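Local coordinates for protein FeeM (Uncultured bacterium, PDB 2G0B) that probably catalyses the transfer of fatty acyl groups from an acyl carrier protein to the amino group of tyrosine, giving long-chain N-acyl tyrosines, at residues M76-A81 against K163-V168. Residues are numbered along the deposited sequence; the frame is centred on the assembly and turned at random.
Sequences MDSIYA and KHYGTV. With NLT (N-dodecanoyl-L-tyrosine), chain I.
The ring of Tyr-165 stands between the start of helix 77-89 and the bound product. Ser-78 OG lies in its plane, 3.6 Å from Tyr-165 CE1, while the tyrosyl ring of N-dodecanoyl-L-tyrosine meets another part of its edge, NLT CD1 lying 3.9 Å from Tyr-165 CD2. Ile-79 approaches that ring obliquely, CG1 against CD1 of Tyr-165. Its CG2 branch, anti to the backbone N, covers one face of the Tyr-80 ring, 3.5 Å above the plane and over its centre, and also packs against Lys-163 CD at 3.7 Å. Ile-79 CD1, at the end of the longer branch, lies against His-164 O in van der Waals contact.

Lys-163, extended beyond CG, runs past Ile-79 and Tyr-80 in the opposite sense, bringing its CE 3.8 Å from Tyr-80 CE2. Its NZ gives a weak hydrogen bond of 3.4 Å to Ile-79 O, but its stronger partner is Glu-83, in a salt bridge; the hydroxyl of Tyr-80 is hydrogen-bonded to Ala-161 O. Past the strand end, Val-168 CG1 touches NLT CE2 at 3.5 Å, so this turn helps line the product pocket.

In this acetyltransferase-related fold, the first turn of helix 77-89 meets the end of outermost strand 157-165, and the axes of segments 77-81 and 163-165 run nearly antiparallel, 160° apart. Adjacent strand 170-178 meets Tyr-80 and Tyr-165 through Ala-172, and Phe-40 of helix 38-44 also packs on Tyr-165.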
loop_
_atom_site.group_PDB
_atom_site.type_symbol
_atom_site.label_atom_id
_atom_site.label_comp_id
_atom_site.label_asym_id
_atom_site.label_seq_id
_atom_site.Cartn_x
_atom_site.Cartn_y
_atom_site.Cartn_z
ATOM N N MET A 76 4.938 10.353 1.342
ATOM C CA MET A 76 5.160 10.893 -0.006
ATOM C C MET A 76 5.732 12.306 -0.018
ATOM O O MET A 76 6.451 12.671 -0.944
ATOM C CB MET A 76 3.847 10.926 -0.767
ATOM C CG MET A 76 3.677 9.838 -1.764
ATOM S SD MET A 76 2.014 9.831 -2.351
ATOM C CE MET A 76 2.281 9.822 -4.014
ATOM N N ASP A 77 5.395 13.098 1.009
ATOM C CA ASP A 77 5.731 14.528 1.067
ATOM C C ASP A 77 7.215 14.854 0.878
ATOM O O ASP A 77 7.555 15.915 0.355
ATOM C CB ASP A 77 5.234 15.149 2.378
ATOM C CG ASP A 77 3.721 15.226 2.456
ATOM O OD1 ASP A 77 3.046 14.706 1.542
ATOM O OD2 ASP A 77 3.117 15.789 3.400
ATOM N N SER A 78 8.091 13.942 1.297
ATOM C CA SER A 78 9.532 14.161 1.180
ATOM C C SER A 78 9.991 14.196 -0.284
ATOM O O SER A 78 11.032 14.764 -0.598
ATOM C CB SER A 78 10.315 13.108 1.977
ATOM O OG SER A 78 10.230 11.833 1.372
ATOM N N ILE A 79 9.175 13.628 -1.172
ATOM C CA ILE A 79 9.515 13.514 -2.585
ATOM C C ILE A 79 8.456 14.138 -3.500
ATOM O O ILE A 79 8.795 14.819 -4.477
ATOM C CB ILE A 79 9.759 12.008 -2.959
ATOM C CG1 ILE A 79 11.007 11.469 -2.250
ATOM C CG2 ILE A 79 9.927 11.825 -4.451
ATOM C CD1 ILE A 79 12.320 12.320 -2.447
ATOM N N TYR A 80 7.184 13.930 -3.171
ATOM C CA TYR A 80 6.096 14.331 -4.056
ATOM C C TYR A 80 5.122 15.340 -3.446
ATOM O O TYR A 80 3.942 15.333 -3.784
ATOM C CB TYR A 80 5.320 13.099 -4.526
ATOM C CG TYR A 80 6.122 12.122 -5.335
ATOM C CD1 TYR A 80 6.352 10.830 -4.868
ATOM C CD2 TYR A 80 6.630 12.474 -6.580
ATOM C CE1 TYR A 80 7.076 9.918 -5.614
ATOM C CE2 TYR A 80 7.358 11.573 -7.335
ATOM C CZ TYR A 80 7.577 10.297 -6.847
ATOM O OH TYR A 80 8.303 9.411 -7.589
ATOM N N ALA A 81 5.615 16.212 -2.573
ATOM C CA ALA A 81 4.771 17.231 -1.929
ATOM C C ALA A 81 4.020 18.126 -2.921
ATOM O O ALA A 81 2.798 18.252 -2.840
ATOM C CB ALA A 81 5.593 18.077 -0.980
ATOM N N LYS A 163 11.734 9.398 -9.510
ATOM C CA LYS A 163 12.688 10.112 -8.673
ATOM C C LYS A 163 13.414 9.135 -7.773
ATOM O O LYS A 163 13.138 7.956 -7.793
ATOM C CB LYS A 163 11.970 11.174 -7.829
ATOM C CG LYS A 163 11.378 12.294 -8.633
ATOM C CD LYS A 163 10.687 13.312 -7.757
ATOM C CE LYS A 163 9.740 14.195 -8.579
ATOM N NZ LYS A 163 9.198 15.333 -7.779
ATOM N N HIS A 164 14.365 9.630 -7.001
ATOM C CA HIS A 164 15.011 8.816 -5.999
ATOM C C HIS A 164 14.315 9.049 -4.671
ATOM O O HIS A 164 14.261 10.175 -4.177
ATOM C CB HIS A 164 16.495 9.165 -5.889
ATOM C CG HIS A 164 17.167 8.556 -4.701
ATOM N ND1 HIS A 164 17.565 7.240 -4.667
ATOM C CD2 HIS A 164 17.485 9.075 -3.493
ATOM C CE1 HIS A 164 18.116 6.977 -3.497
ATOM N NE2 HIS A 164 18.075 8.073 -2.764
ATOM N N TYR A 165 13.765 7.980 -4.107
ATOM C CA TYR A 165 13.100 8.041 -2.815
ATOM C C TYR A 165 14.148 7.796 -1.740
ATOM O O TYR A 165 14.552 6.658 -1.514
ATOM C CB TYR A 165 11.990 6.986 -2.756
ATOM C CG TYR A 165 10.928 7.185 -1.679
ATOM C CD1 TYR A 165 10.923 8.310 -0.851
ATOM C CD2 TYR A 165 9.915 6.227 -1.494
ATOM C CE1 TYR A 165 9.938 8.482 0.126
ATOM C CE2 TYR A 165 8.936 6.390 -0.521
ATOM C CZ TYR A 165 8.955 7.511 0.286
ATOM O OH TYR A 165 7.989 7.666 1.243
ATOM N N GLY A 166 14.599 8.879 -1.100
ATOM C CA GLY A 166 15.674 8.828 -0.114
ATOM C C GLY A 166 15.382 7.935 1.078
ATOM O O GLY A 166 16.269 7.211 1.549
ATOM N N THR A 167 14.132 7.984 1.553
ATOM C CA THR A 167 13.646 7.143 2.647
ATOM C C THR A 167 13.992 5.670 2.426
ATOM O O THR A 167 14.492 4.990 3.332
ATOM C CB THR A 167 12.114 7.286 2.773
ATOM O OG1 THR A 167 11.767 8.670 2.844
ATOM C CG2 THR A 167 11.628 6.745 4.089
ATOM N N VAL A 168 13.764 5.203 1.204
ATOM C CA VAL A 168 13.937 3.804 0.866
ATOM C C VAL A 168 15.280 3.517 0.163
ATOM O O VAL A 168 15.704 2.356 0.083
ATOM C CB VAL A 168 12.762 3.322 -0.007
ATOM C CG1 VAL A 168 12.806 1.870 -0.166
ATOM C CG2 VAL A 168 11.451 3.700 0.634
HETATM N N NLT I . 5.668 1.365 -1.491
HETATM C C1 NLT I . 4.729 0.411 -1.466
HETATM O OL NLT I . 4.681 -0.473 -0.617
HETATM C C2 NLT I . 3.705 0.459 -2.589
HETATM C C3 NLT I . 2.270 0.229 -2.097
HETATM C C4 NLT I . 1.354 -0.264 -3.229
HETATM C C5 NLT I . -0.071 -0.519 -2.728
HETATM C C6 NLT I . -1.085 -0.663 -3.863
HETATM C C7 NLT I . -2.524 -0.553 -3.353
HETATM C C8 NLT I . -3.511 -1.148 -4.350
HETATM C C9 NLT I . -4.975 -1.000 -3.910
HETATM C C10 NLT I . -5.822 -0.658 -5.134
HETATM C C11 NLT I . -7.288 -0.358 -4.826
HETATM C C12 NLT I . -8.094 -0.320 -6.126
HETATM C CA NLT I . 6.807 1.437 -0.575
HETATM C CB NLT I . 7.688 2.632 -0.927
HETATM C CG NLT I . 8.728 2.268 -1.965
HETATM C CD2 NLT I . 9.656 1.268 -1.711
HETATM C CE2 NLT I . 10.603 0.941 -2.665
HETATM C CZ NLT I . 10.634 1.623 -3.865
HETATM C CE1 NLT I . 9.705 2.622 -4.127
HETATM C CD1 NLT I . 8.752 2.947 -3.176
HETATM O OH NLT I . 11.544 1.310 -4.775
HETATM C C NLT I . 6.387 1.616 0.854
HETATM O O NLT I . 5.391 2.333 1.090
HETATM O O2 NLT I . 7.045 1.047 1.763
#